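Local coordinates for protein inositol-1,4,5-trisphosphate 5-phosphatase 1 (Schizosaccharomyces pombe, PDB 1I9Z) that removes the 5-phosphate from soluble and lipid inositol phosphates, here as the magnesium-dependent catalytic domain of a synaptojanin-like protein involved in membrane trafficking, at residues Y102-S107 with M116-E121; K23-F28 with A55-V60; E6-E11 with E331-R336; E18-K23 with N316-D321. All coordinates share one frame; numbering follows the deposited sequence.

In the fold
Contacts 1, 2 and 4 belong to one mixed six-stranded sheet, in which strands 102-110, 113-120, 57-63, 20-33 and 309-320 lie next to each other in that order. Contacts 1 and 2, with centres 11 Å apart, touch through Y102 with A55 and K120 with D56; contacts 2 and 4 share K23. Contact 3 pairs helices 3-14 and 322-343, about 37 Å from contact 2 between centres. Along the chain contacts 2 and 1 follow in series inside the loop closed by contact 4, which is itself nested within the loop closed by contact 3. Contact 3 thus joins the N- and C-terminal helices of this DNase I-like phosphatase chain, on the same side of its centre as contact 4.

Contact 1 of 4, residues Y102-S107 with M116-E121; sequences YVQLRS and MIFCKE
Y102 CG lies anti to the carbonyl carbon (chi1 -75°), which lays the side chain beside that of K120, both pointing the same way. Its CB lies 3.7 Å from C119 O, and CD2 passes the same peptide at C119 C. CE2 comes to K120 CG at 3.6 Å, while OH rests against K120 CE and CG. The hydroxyl hydrogen-bonds to A55 O, and K120 NZ forms a salt bridge with D56; each residue suits its place by an apolar shaft and a polar end. Four backbone bonds join this antiparallel hairpin, among them V103 N to C119 O at 3.0 Å. At a beta bulge between Q104 and R106, L105 N donates to I117 O at 2.8 Å. Q104 CB sits 3.5 Å from F118 CE2; the F118 ring packs on V88 and L92 of helix 78-94. Bonds across the strands are thus all backbone N-H to O=C, side-chain carbons pack on the faces of the sheet, and the polar ends of Y102 and K120 bond outside the pair.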
loop_
_atom_site.group_PDB
_atom_site.type_symbol
_atom_site.label_atom_id
_atom_site.label_comp_id
_atom_site.label_asym_id
_atom_site.label_seq_id
_atom_site.Cartn_x
_atom_site.Cartn_y
_atom_site.Cartn_z
ATOM N N TYR A 102 20.080 2.475 1.242
ATOM C CA TYR A 102 18.879 1.734 1.474
ATOM C C TYR A 102 19.196 0.257 1.396
ATOM O O TYR A 102 20.099 -0.139 0.656
ATOM C CB TYR A 102 17.882 2.068 0.364
ATOM C CG TYR A 102 17.263 3.435 0.519
ATOM C CD1 TYR A 102 17.937 4.579 0.105
ATOM C CD2 TYR A 102 16.019 3.588 1.177
ATOM C CE1 TYR A 102 17.399 5.864 0.353
ATOM C CE2 TYR A 102 15.497 4.855 1.443
ATOM C CZ TYR A 102 16.186 5.983 1.034
ATOM O OH TYR A 102 15.727 7.244 1.371
ATOM N N VAL A 103 18.424 -0.536 2.134
ATOM C CA VAL A 103 18.567 -1.958 2.093
ATOM C C VAL A 103 17.172 -2.536 1.799
ATOM O O VAL A 103 16.145 -1.912 2.136
ATOM C CB VAL A 103 19.029 -2.543 3.433
ATOM C CG1 VAL A 103 20.475 -2.077 3.735
ATOM C CG2 VAL A 103 18.082 -2.147 4.525
ATOM N N GLN A 104 17.160 -3.722 1.183
ATOM C CA GLN A 104 15.876 -4.402 0.929
ATOM C C GLN A 104 15.565 -5.192 2.186
ATOM O O GLN A 104 16.323 -6.082 2.631
ATOM C CB GLN A 104 15.989 -5.340 -0.275
ATOM C CG GLN A 104 14.795 -6.328 -0.438
ATOM C CD GLN A 104 14.986 -7.154 -1.676
ATOM O OE1 GLN A 104 15.411 -6.618 -2.706
ATOM N NE2 GLN A 104 14.709 -8.474 -1.592
ATOM N N LEU A 105 14.442 -4.875 2.775
ATOM C CA LEU A 105 14.005 -5.562 3.963
ATOM C C LEU A 105 13.541 -6.960 3.578
ATOM O O LEU A 105 13.928 -8.003 4.197
ATOM C CB LEU A 105 12.843 -4.777 4.580
ATOM C CG LEU A 105 12.320 -5.159 5.933
ATOM C CD1 LEU A 105 13.435 -4.854 6.977
ATOM C CD2 LEU A 105 11.014 -4.337 6.244
ATOM N N ARG A 106 12.662 -7.013 2.582
ATOM C CA ARG A 106 12.086 -8.291 2.163
ATOM C C ARG A 106 11.304 -8.128 0.853
ATOM O O ARG A 106 10.890 -7.001 0.532
ATOM C CB ARG A 106 11.066 -8.820 3.218
ATOM C CG ARG A 106 10.783 -10.338 2.850
ATOM C CD ARG A 106 9.487 -11.236 3.077
ATOM N NE ARG A 106 9.468 -11.632 4.432
ATOM C CZ ARG A 106 8.949 -12.655 5.128
ATOM N NH1 ARG A 106 8.230 -13.763 4.771
ATOM N NH2 ARG A 106 9.221 -12.479 6.406
ATOM N N SER A 107 11.121 -9.222 0.123
ATOM C CA SER A 107 10.320 -9.226 -1.087
ATOM C C SER A 107 9.528 -10.516 -1.088
ATOM O O SER A 107 9.874 -11.513 -0.435
ATOM C CB SER A 107 11.114 -9.099 -2.414
ATOM O OG SER A 107 11.779 -10.314 -2.705
ATOM N N MET A 116 8.197 -5.528 -2.905
ATOM C CA MET A 116 9.513 -5.454 -2.309
ATOM C C MET A 116 9.559 -4.176 -1.499
ATOM O O MET A 116 9.041 -3.102 -1.939
ATOM C CB MET A 116 10.606 -5.472 -3.403
ATOM C CG MET A 116 10.404 -4.406 -4.438
ATOM S SD MET A 116 11.562 -4.653 -5.918
ATOM C CE MET A 116 10.939 -5.987 -6.691
ATOM N N ILE A 117 10.176 -4.264 -0.316
ATOM C CA ILE A 117 10.209 -3.112 0.577
ATOM C C ILE A 117 11.668 -2.759 0.936
ATOM O O ILE A 117 12.460 -3.653 1.307
ATOM C CB ILE A 117 9.376 -3.437 1.858
ATOM C CG1 ILE A 117 7.878 -3.622 1.482
ATOM C CG2 ILE A 117 9.533 -2.221 2.884
ATOM C CD1 ILE A 117 6.955 -3.788 2.716
ATOM N N PHE A 118 12.022 -1.482 0.714
ATOM C CA PHE A 118 13.351 -0.968 1.038
ATOM C C PHE A 118 13.257 0.102 2.123
ATOM O O PHE A 118 12.264 0.840 2.182
ATOM C CB PHE A 118 13.987 -0.340 -0.186
ATOM C CG PHE A 118 14.171 -1.285 -1.324
ATOM C CD1 PHE A 118 13.139 -1.513 -2.239
ATOM C CD2 PHE A 118 15.396 -1.928 -1.503
ATOM C CE1 PHE A 118 13.345 -2.378 -3.313
ATOM C CE2 PHE A 118 15.587 -2.791 -2.588
ATOM C CZ PHE A 118 14.563 -3.002 -3.467
ATOM N N CYS A 119 14.241 0.214 3.000
ATOM C CA CYS A 119 14.193 1.310 3.990
ATOM C C CYS A 119 15.603 1.845 4.143
ATOM O O CYS A 119 16.593 1.193 3.706
ATOM C CB CYS A 119 13.682 0.826 5.352
ATOM S SG CYS A 119 14.616 -0.556 6.063
ATOM N N LYS A 120 15.696 3.033 4.733
ATOM C CA LYS A 120 17.012 3.601 4.996
ATOM C C LYS A 120 17.688 2.650 6.001
ATOM O O LYS A 120 17.014 2.079 6.868
ATOM C CB LYS A 120 16.854 4.959 5.637
ATOM C CG LYS A 120 16.398 6.036 4.697
ATOM C CD LYS A 120 16.029 7.297 5.539
ATOM C CE LYS A 120 15.786 8.547 4.677
ATOM N NZ LYS A 120 15.366 9.684 5.631
ATOM N N GLU A 121 18.994 2.476 5.899
ATOM C CA GLU A 121 19.683 1.635 6.907
ATOM C C GLU A 121 19.408 2.121 8.327
ATOM O O GLU A 121 19.271 1.329 9.264
ATOM C CB GLU A 121 21.206 1.633 6.664
ATOM C CG GLU A 121 21.565 0.831 5.449
ATOM C CD GLU A 121 23.053 0.378 5.392
ATOM O OE1 GLU A 121 23.684 0.245 6.461
ATOM O OE2 GLU A 121 23.563 0.128 4.264
#

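Contact 2 of 4, residues K23-F28 with A55-V60; sequences KNVKIF and ADIYVV
F28 and Y58 meet in the buried centre, their ring centroids 5.2 Å apart and the planes inclined at 36°. F28 CB lies 3.6 Å from Y58 CD2, and the small methyl of A55 fits against F28 CB at 3.8 Å. On the other face V25, I27, I57 and V59 bring aliphatic groups together: V25 CG1 reaches I57 CD1 at 3.8 Å, and I27 CG2 approaches V59 CG2, branched residues that suit a strand between packed layers. The two strands run parallel, as the beta-alpha-beta unit 20-33, 44-47, 57-63 requires, with F28 N bonded to I57 O and V59 N to F28 O. Where the pairing begins, K26 O accepts from both D56 N and I57 N. D56, its CG beside its own backbone N (chi1 -65°), turns back toward the strand, and OD2 accepts on its anti side from K26 N, 2.9 Å away, in a nearly straight bond (169° at the hydrogen). An alanine here is likely to leave K26 N without its acceptor and K120 without its salt-bridge mate. At the outer edge a water accepts from K23 NZ (2.8 Å) and donates to D56 OD1.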
loop_
_atom_site.group_PDB
_atom_site.type_symbol
_atom_site.label_atom_id
_atom_site.label_comp_id
_atom_site.label_asym_id
_atom_site.label_seq_id
_atom_site.Cartn_x
_atom_site.Cartn_y
_atom_site.Cartn_z
ATOM N N LYS A 23 7.206 9.913 16.336
ATOM C CA LYS A 23 8.050 10.290 15.200
ATOM C C LYS A 23 7.184 10.114 13.898
ATOM O O LYS A 23 6.273 9.306 13.881
ATOM C CB LYS A 23 9.284 9.355 15.169
ATOM C CG LYS A 23 10.182 9.471 13.937
ATOM C CD LYS A 23 11.515 8.680 14.035
ATOM C CE LYS A 23 12.012 8.163 12.650
ATOM N NZ LYS A 23 12.317 9.202 11.600
ATOM N N ASN A 24 7.438 10.904 12.860
ATOM C CA ASN A 24 6.723 10.763 11.592
ATOM C C ASN A 24 7.710 10.056 10.641
ATOM O O ASN A 24 8.864 10.435 10.553
ATOM C CB ASN A 24 6.349 12.124 10.988
ATOM C CG ASN A 24 4.841 12.432 11.098
ATOM O OD1 ASN A 24 4.064 11.751 11.821
ATOM N ND2 ASN A 24 4.416 13.479 10.384
ATOM N N VAL A 25 7.252 9.020 9.965
ATOM C CA VAL A 25 8.086 8.303 9.003
ATOM C C VAL A 25 7.461 8.573 7.616
ATOM O O VAL A 25 6.245 8.465 7.486
ATOM C CB VAL A 25 8.051 6.781 9.316
ATOM C CG1 VAL A 25 8.717 5.975 8.173
ATOM C CG2 VAL A 25 8.802 6.524 10.679
ATOM N N LYS A 26 8.277 8.924 6.617
ATOM C CA LYS A 26 7.794 9.186 5.243
ATOM C C LYS A 26 7.799 7.874 4.441
ATOM O O LYS A 26 8.815 7.174 4.404
ATOM C CB LYS A 26 8.721 10.172 4.517
ATOM C CG LYS A 26 8.753 11.599 5.111
ATOM C CD LYS A 26 9.967 12.343 4.534
ATOM C CE LYS A 26 9.907 13.897 4.720
ATOM N NZ LYS A 26 9.434 14.626 3.446
ATOM N N ILE A 27 6.682 7.569 3.790
ATOM C CA ILE A 27 6.550 6.311 3.066
ATOM C C ILE A 27 6.137 6.560 1.626
ATOM O O ILE A 27 5.197 7.312 1.359
ATOM C CB ILE A 27 5.500 5.409 3.726
ATOM C CG1 ILE A 27 5.912 5.105 5.173
ATOM C CG2 ILE A 27 5.366 4.109 2.874
ATOM C CD1 ILE A 27 4.828 4.329 6.005
ATOM N N PHE A 28 6.848 5.954 0.701
ATOM C CA PHE A 28 6.608 6.145 -0.745
ATOM C C PHE A 28 6.101 4.821 -1.273
ATOM O O PHE A 28 6.793 3.791 -1.125
ATOM C CB PHE A 28 7.925 6.485 -1.456
ATOM C CG PHE A 28 7.749 6.923 -2.901
ATOM C CD1 PHE A 28 7.725 8.306 -3.227
ATOM C CD2 PHE A 28 7.636 5.983 -3.955
ATOM C CE1 PHE A 28 7.592 8.747 -4.549
ATOM C CE2 PHE A 28 7.495 6.404 -5.306
ATOM C CZ PHE A 28 7.467 7.826 -5.601
ATOM N N ALA A 55 12.170 9.192 0.747
ATOM C CA ALA A 55 11.375 8.630 1.826
ATOM C C ALA A 55 12.202 7.740 2.745
ATOM O O ALA A 55 13.284 7.297 2.367
ATOM C CB ALA A 55 10.210 7.779 1.237
ATOM N N ASP A 56 11.643 7.423 3.898
ATOM C CA ASP A 56 12.303 6.488 4.817
ATOM C C ASP A 56 12.077 5.048 4.344
ATOM O O ASP A 56 12.945 4.182 4.479
ATOM C CB ASP A 56 11.717 6.675 6.200
ATOM C CG ASP A 56 12.042 8.083 6.746
ATOM O OD1 ASP A 56 13.234 8.422 6.705
ATOM O OD2 ASP A 56 11.147 8.814 7.179
ATOM N N ILE A 57 10.893 4.811 3.778
ATOM C CA ILE A 57 10.521 3.468 3.354
ATOM C C ILE A 57 9.934 3.567 1.959
ATOM O O ILE A 57 9.080 4.419 1.739
ATOM C CB ILE A 57 9.442 2.882 4.317
ATOM C CG1 ILE A 57 9.987 2.913 5.746
ATOM C CG2 ILE A 57 9.077 1.434 3.933
ATOM C CD1 ILE A 57 8.999 2.427 6.812
ATOM N N TYR A 58 10.458 2.738 1.036
ATOM C CA TYR A 58 9.903 2.612 -0.297
ATOM C C TYR A 58 9.205 1.246 -0.416
ATOM O O TYR A 58 9.836 0.170 -0.175
ATOM C CB TYR A 58 10.965 2.695 -1.390
ATOM C CG TYR A 58 11.422 4.074 -1.638
ATOM C CD1 TYR A 58 12.343 4.654 -0.789
ATOM C CD2 TYR A 58 10.893 4.838 -2.705
ATOM C CE1 TYR A 58 12.734 5.977 -0.942
ATOM C CE2 TYR A 58 11.312 6.201 -2.891
ATOM C CZ TYR A 58 12.218 6.742 -1.975
ATOM O OH TYR A 58 12.592 8.062 -2.007
ATOM N N VAL A 59 7.915 1.270 -0.797
ATOM C CA VAL A 59 7.156 0.025 -0.935
ATOM C C VAL A 59 6.807 -0.034 -2.413
ATOM O O VAL A 59 6.074 0.795 -2.937
ATOM C CB VAL A 59 5.853 0.042 -0.008
ATOM C CG1 VAL A 59 4.987 -1.253 -0.299
ATOM C CG2 VAL A 59 6.287 0.123 1.489
ATOM N N VAL A 60 7.363 -1.021 -3.119
ATOM C CA VAL A 60 7.167 -1.162 -4.548
ATOM C C VAL A 60 6.477 -2.468 -4.922
ATOM O O VAL A 60 6.950 -3.559 -4.567
ATOM C CB VAL A 60 8.547 -1.119 -5.277
ATOM C CG1 VAL A 60 8.353 -1.071 -6.820
ATOM C CG2 VAL A 60 9.390 0.114 -4.765
HETATM O O HOH W 1 14.235 8.652 9.607
#

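Contact 3 of 4, residues E6-E11 with E331-R336; sequences EYVNHE and ELYNQR
Y7 and R336 are brought together by their torsions: the tyrosine's CG is trans to its backbone N (chi1 160°), which swings the ring toward the other helix, and the arginine starts out similarly but folds at chi2 and chi3, curling its guanidinium over that ring. R336 CZ stands 4.2 Å from the ring centroid, a cation-pi contact. The two planes are steeply inclined, so the guanidinium meets the ring with an edge: NE lies over the centre of the face and NH2 comes down to CE1 at 3.4 Å. R336 CB also touches Y7 CE2, at 3.8 Å. The opposite face of the ring carries E11 CG, one turn along the same helix, so the aromatic is held between an aliphatic carbon and a cation. NE is buried here with no hydrogen-bond partner, and the pi cloud is what it faces. A leucine in place of Y7 would probably leave R336 without its aromatic face and its guanidinium free to turn.

Beside this pair V8, small and branched, fits between L332 and Y333: CG1 rests 3.7 Å from L332 CB, and CG2 lies 3.5 Å from Y333 CA. The hydroxyl of Y333 goes on to bond D2. No hydrogen bond crosses between the segments; their short axes approach to 9.2 Å, the N-to-C directions 129° apart. This is helix-on-helix packing through a small apolar centre with a cation-pi pair beside it, joining N-terminal helix 3-14 to C-terminal helix 322-343.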
loop_
_atom_site.group_PDB
_atom_site.type_symbol
_atom_site.label_atom_id
_atom_site.label_comp_id
_atom_site.label_asym_id
_atom_site.label_seq_id
_atom_site.Cartn_x
_atom_site.Cartn_y
_atom_site.Cartn_z
ATOM N N GLU A 6 -9.496 -0.058 34.716
ATOM C CA GLU A 6 -10.078 0.860 33.741
ATOM C C GLU A 6 -9.691 2.301 34.091
ATOM O O GLU A 6 -9.290 3.078 33.224
ATOM C CB GLU A 6 -11.595 0.684 33.746
ATOM C CG GLU A 6 -12.354 1.603 32.846
ATOM C CD GLU A 6 -13.828 1.266 32.873
ATOM O OE1 GLU A 6 -14.323 0.632 31.918
ATOM O OE2 GLU A 6 -14.494 1.612 33.872
ATOM N N TYR A 7 -9.816 2.644 35.373
ATOM C CA TYR A 7 -9.463 3.974 35.863
ATOM C C TYR A 7 -8.012 4.284 35.503
ATOM O O TYR A 7 -7.701 5.346 34.961
ATOM C CB TYR A 7 -9.652 4.025 37.394
ATOM C CG TYR A 7 -8.899 5.149 38.084
ATOM C CD1 TYR A 7 -9.452 6.428 38.196
ATOM C CD2 TYR A 7 -7.607 4.948 38.574
ATOM C CE1 TYR A 7 -8.733 7.482 38.775
ATOM C CE2 TYR A 7 -6.879 5.992 39.149
ATOM C CZ TYR A 7 -7.448 7.255 39.244
ATOM O OH TYR A 7 -6.713 8.287 39.778
ATOM N N VAL A 8 -7.125 3.338 35.797
ATOM C CA VAL A 8 -5.708 3.524 35.518
ATOM C C VAL A 8 -5.431 3.780 34.030
ATOM O O VAL A 8 -4.728 4.723 33.687
ATOM C CB VAL A 8 -4.869 2.309 36.038
ATOM C CG1 VAL A 8 -3.380 2.564 35.823
ATOM C CG2 VAL A 8 -5.142 2.076 37.528
ATOM N N ASN A 9 -5.989 2.969 33.138
ATOM C CA ASN A 9 -5.761 3.181 31.702
ATOM C C ASN A 9 -6.239 4.555 31.286
ATOM O O ASN A 9 -5.664 5.190 30.403
ATOM C CB ASN A 9 -6.501 2.132 30.855
ATOM C CG ASN A 9 -5.816 0.787 30.879
ATOM O OD1 ASN A 9 -4.619 0.704 30.640
ATOM N ND2 ASN A 9 -6.570 -0.269 31.167
ATOM N N HIS A 10 -7.298 5.013 31.938
ATOM C CA HIS A 10 -7.863 6.306 31.602
ATOM C C HIS A 10 -6.933 7.442 31.962
ATOM O O HIS A 10 -6.717 8.355 31.166
ATOM C CB HIS A 10 -9.197 6.489 32.307
ATOM C CG HIS A 10 -9.955 7.688 31.837
ATOM N ND1 HIS A 10 -9.942 8.892 32.511
ATOM C CD2 HIS A 10 -10.703 7.885 30.725
ATOM C CE1 HIS A 10 -10.649 9.780 31.833
ATOM N NE2 HIS A 10 -11.119 9.194 30.745
ATOM N N GLU A 11 -6.375 7.367 33.168
ATOM C CA GLU A 11 -5.463 8.387 33.688
ATOM C C GLU A 11 -4.146 8.371 32.950
ATOM O O GLU A 11 -3.620 9.410 32.554
ATOM C CB GLU A 11 -5.202 8.145 35.177
ATOM C CG GLU A 11 -6.362 8.521 36.075
ATOM C CD GLU A 11 -6.776 9.977 35.884
ATOM O OE1 GLU A 11 -5.883 10.863 35.889
ATOM O OE2 GLU A 11 -7.992 10.228 35.726
ATOM N N GLU A 331 1.780 1.755 39.998
ATOM C CA GLU A 331 1.750 2.828 40.982
ATOM C C GLU A 331 0.349 3.445 41.028
ATOM O O GLU A 331 -0.271 3.497 42.084
ATOM C CB GLU A 331 2.801 3.865 40.607
ATOM C CG GLU A 331 2.545 5.269 41.087
ATOM C CD GLU A 331 3.618 6.217 40.591
ATOM O OE1 GLU A 331 3.293 7.399 40.322
ATOM O OE2 GLU A 331 4.787 5.773 40.471
ATOM N N LEU A 332 -0.154 3.900 39.883
ATOM C CA LEU A 332 -1.490 4.485 39.812
ATOM C C LEU A 332 -2.533 3.513 40.339
ATOM O O LEU A 332 -3.454 3.910 41.043
ATOM C CB LEU A 332 -1.851 4.839 38.368
ATOM C CG LEU A 332 -1.360 6.130 37.703
ATOM C CD1 LEU A 332 -2.183 7.316 38.204
ATOM C CD2 LEU A 332 0.118 6.328 37.970
ATOM N N TYR A 333 -2.391 2.240 39.981
ATOM C CA TYR A 333 -3.331 1.202 40.399
ATOM C C TYR A 333 -3.370 1.007 41.922
ATOM O O TYR A 333 -4.443 0.854 42.504
ATOM C CB TYR A 333 -2.979 -0.121 39.722
ATOM C CG TYR A 333 -4.009 -1.202 39.924
ATOM C CD1 TYR A 333 -4.957 -1.483 38.938
ATOM C CD2 TYR A 333 -4.049 -1.941 41.111
ATOM C CE1 TYR A 333 -5.916 -2.473 39.127
ATOM C CE2 TYR A 333 -5.004 -2.935 41.312
ATOM C CZ TYR A 333 -5.935 -3.202 40.319
ATOM O OH TYR A 333 -6.862 -4.208 40.506
ATOM N N ASN A 334 -2.194 0.986 42.548
ATOM C CA ASN A 334 -2.085 0.832 44.001
ATOM C C ASN A 334 -2.647 2.060 44.702
ATOM O O ASN A 334 -3.453 1.959 45.632
ATOM C CB ASN A 334 -0.626 0.683 44.437
ATOM C CG ASN A 334 -0.073 -0.696 44.174
ATOM O OD1 ASN A 334 -0.820 -1.681 44.083
ATOM N ND2 ASN A 334 1.253 -0.783 44.079
ATOM N N GLN A 335 -2.198 3.225 44.259
ATOM C CA GLN A 335 -2.660 4.459 44.843
ATOM C C GLN A 335 -4.186 4.472 44.859
ATOM O O GLN A 335 -4.799 4.880 45.846
ATOM C CB GLN A 335 -2.132 5.640 44.045
ATOM C CG GLN A 335 -2.417 6.953 44.692
ATOM C CD GLN A 335 -2.192 8.093 43.749
ATOM O OE1 GLN A 335 -3.056 8.418 42.937
ATOM N NE2 GLN A 335 -1.017 8.702 43.829
ATOM N N ARG A 336 -4.797 4.012 43.771
ATOM C CA ARG A 336 -6.253 3.978 43.678
ATOM C C ARG A 336 -6.879 2.895 44.562
ATOM O O ARG A 336 -7.939 3.103 45.162
ATOM C CB ARG A 336 -6.676 3.790 42.214
ATOM C CG ARG A 336 -8.000 3.082 42.010
ATOM C CD ARG A 336 -9.157 3.830 42.623
ATOM N NE ARG A 336 -9.448 5.067 41.914
ATOM C CZ ARG A 336 -10.575 5.748 42.063
ATOM N NH1 ARG A 336 -11.509 5.304 42.900
ATOM N NH2 ARG A 336 -10.770 6.863 41.364
#

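Contact 4 of 4, residues E18-K23 with N316-D321; sequences EFSEHK and NIVKVD
F19 O receives D321 N at 2.8 Å, the first of five backbone hydrogen bonds that join the two segments as antiparallel neighbours. E21 and K319 exchange a pair of bonds, as do K23 and I317, where I317 N reaches K23 O at 2.7 Å. Between these hydrogen-bonded pairs the CA-H groups of S20, H22, V318 and V320 point at carbonyl oxygens of the partner strand.

Apolar and aromatic contacts occupy the face bearing H22, V318 and V320. V318 holds CG1 anti to its backbone N (chi1 -174°), which sets that methyl over the imidazole of H22, 4.1 Å from the ring centroid in a CH-pi contact. At the far end V320 CG1 meets the edge of the F19 ring, a large apolar group that also packs on helix 322-343.

A polar contact lies at the imidazole edge, where N316 OD1 comes within 3.0 Å of H22 CD2, amide and ring nearly coplanar. On the other face E21, K319 and K23 are exposed, while I317 is buried against Y155. E21 and K319 extend side by side, and a water donates to both E21 OE1, at 2.7 Å, and K319 O.

D321 is the N-cap of helix 322-343, its OD1 accepting from K324 N. The pairing therefore rests chiefly on backbone bonds: water ties the E21 carboxylate to the K319 carbonyl, while E21 OE1 and K319 NZ, 4.5 Å apart, can probably attract only weakly.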
loop_
_atom_site.group_PDB
_atom_site.type_symbol
_atom_site.label_atom_id
_atom_site.label_comp_id
_atom_site.label_asym_id
_atom_site.label_seq_id
_atom_site.Cartn_x
_atom_site.Cartn_y
_atom_site.Cartn_z
ATOM N N GLU A 18 4.844 10.691 28.956
ATOM C CA GLU A 18 5.836 10.276 29.944
ATOM C C GLU A 18 6.490 8.947 29.634
ATOM O O GLU A 18 7.571 8.668 30.146
ATOM C CB GLU A 18 5.223 10.211 31.355
ATOM C CG GLU A 18 5.130 11.576 32.057
ATOM C CD GLU A 18 4.044 11.644 33.118
ATOM O OE1 GLU A 18 4.071 10.856 34.092
ATOM O OE2 GLU A 18 3.154 12.503 32.966
ATOM N N PHE A 19 5.842 8.116 28.819
ATOM C CA PHE A 19 6.427 6.822 28.471
ATOM C C PHE A 19 6.334 6.514 26.966
ATOM O O PHE A 19 6.469 5.367 26.567
ATOM C CB PHE A 19 5.760 5.703 29.294
ATOM C CG PHE A 19 4.255 5.692 29.203
ATOM C CD1 PHE A 19 3.608 5.061 28.140
ATOM C CD2 PHE A 19 3.481 6.324 30.168
ATOM C CE1 PHE A 19 2.209 5.057 28.044
ATOM C CE2 PHE A 19 2.079 6.329 30.084
ATOM C CZ PHE A 19 1.445 5.692 29.017
ATOM N N SER A 20 6.126 7.557 26.161
ATOM C CA SER A 20 5.992 7.457 24.712
ATOM C C SER A 20 6.701 8.578 23.984
ATOM O O SER A 20 6.724 9.725 24.449
ATOM C CB SER A 20 4.528 7.555 24.281
ATOM O OG SER A 20 3.708 6.744 25.060
ATOM N N GLU A 21 7.240 8.240 22.814
ATOM C CA GLU A 21 7.905 9.188 21.923
ATOM C C GLU A 21 7.194 8.969 20.574
ATOM O O GLU A 21 6.915 7.823 20.208
ATOM C CB GLU A 21 9.385 8.854 21.740
ATOM C CG GLU A 21 10.253 9.008 22.969
ATOM C CD GLU A 21 11.571 8.235 22.842
ATOM O OE1 GLU A 21 11.613 7.038 23.213
ATOM O OE2 GLU A 21 12.565 8.822 22.358
ATOM N N HIS A 22 6.919 10.053 19.855
ATOM C CA HIS A 22 6.261 9.982 18.561
ATOM C C HIS A 22 7.205 10.538 17.516
ATOM O O HIS A 22 7.939 11.483 17.795
ATOM C CB HIS A 22 4.949 10.764 18.562
ATOM C CG HIS A 22 3.861 10.105 19.349
ATOM N ND1 HIS A 22 3.853 10.064 20.729
ATOM C CD2 HIS A 22 2.730 9.472 18.950
ATOM C CE1 HIS A 22 2.765 9.441 21.145
ATOM N NE2 HIS A 22 2.067 9.071 20.084
ATOM N N LYS A 23 7.206 9.913 16.336
ATOM C CA LYS A 23 8.050 10.290 15.200
ATOM C C LYS A 23 7.184 10.114 13.898
ATOM O O LYS A 23 6.273 9.306 13.881
ATOM C CB LYS A 23 9.284 9.355 15.169
ATOM C CG LYS A 23 10.182 9.471 13.937
ATOM C CD LYS A 23 11.515 8.680 14.035
ATOM C CE LYS A 23 12.012 8.163 12.650
ATOM N NZ LYS A 23 12.317 9.202 11.600
ATOM N N ASN A 316 2.706 8.430 11.506
ATOM C CA ASN A 316 3.093 8.716 12.861
ATOM C C ASN A 316 3.356 7.401 13.550
ATOM O O ASN A 316 2.499 6.517 13.575
ATOM C CB ASN A 316 1.989 9.478 13.601
ATOM C CG ASN A 316 2.456 9.903 14.999
ATOM O OD1 ASN A 316 2.114 9.279 16.006
ATOM N ND2 ASN A 316 3.293 10.939 15.049
ATOM N N ILE A 317 4.548 7.307 14.117
ATOM C CA ILE A 317 5.081 6.133 14.805
ATOM C C ILE A 317 5.196 6.405 16.301
ATOM O O ILE A 317 5.489 7.520 16.692
ATOM C CB ILE A 317 6.532 5.804 14.198
ATOM C CG1 ILE A 317 6.379 4.672 13.196
ATOM C CG2 ILE A 317 7.622 5.444 15.280
ATOM C CD1 ILE A 317 5.222 4.815 12.345
ATOM N N VAL A 318 4.967 5.387 17.113
ATOM C CA VAL A 318 5.109 5.561 18.561
ATOM C C VAL A 318 6.074 4.548 19.136
ATOM O O VAL A 318 6.009 3.374 18.807
ATOM C CB VAL A 318 3.769 5.384 19.293
ATOM C CG1 VAL A 318 3.923 5.715 20.796
ATOM C CG2 VAL A 318 2.723 6.282 18.631
ATOM N N LYS A 319 6.968 5.007 20.000
ATOM C CA LYS A 319 7.881 4.102 20.657
ATOM C C LYS A 319 7.534 4.214 22.156
ATOM O O LYS A 319 7.676 5.286 22.763
ATOM C CB LYS A 319 9.322 4.519 20.397
ATOM C CG LYS A 319 10.310 3.643 21.155
ATOM C CD LYS A 319 11.731 4.157 20.918
ATOM C CE LYS A 319 12.805 3.368 21.681
ATOM N NZ LYS A 319 14.158 3.838 21.235
ATOM N N VAL A 320 7.073 3.108 22.722
ATOM C CA VAL A 320 6.648 3.036 24.115
ATOM C C VAL A 320 7.701 2.392 25.016
ATOM O O VAL A 320 8.186 1.324 24.707
ATOM C CB VAL A 320 5.370 2.186 24.246
ATOM C CG1 VAL A 320 4.889 2.171 25.709
ATOM C CG2 VAL A 320 4.260 2.742 23.325
ATOM N N ASP A 321 8.058 3.057 26.118
ATOM C CA ASP A 321 9.004 2.494 27.106
ATOM C C ASP A 321 8.067 1.596 27.944
ATOM O O ASP A 321 7.365 2.091 28.823
ATOM C CB ASP A 321 9.573 3.626 27.962
ATOM C CG ASP A 321 10.614 3.143 28.965
ATOM O OD1 ASP A 321 10.462 2.023 29.503
ATOM O OD2 ASP A 321 11.575 3.906 29.203
HETATM O O HOH W 2 9.645 5.681 24.484
#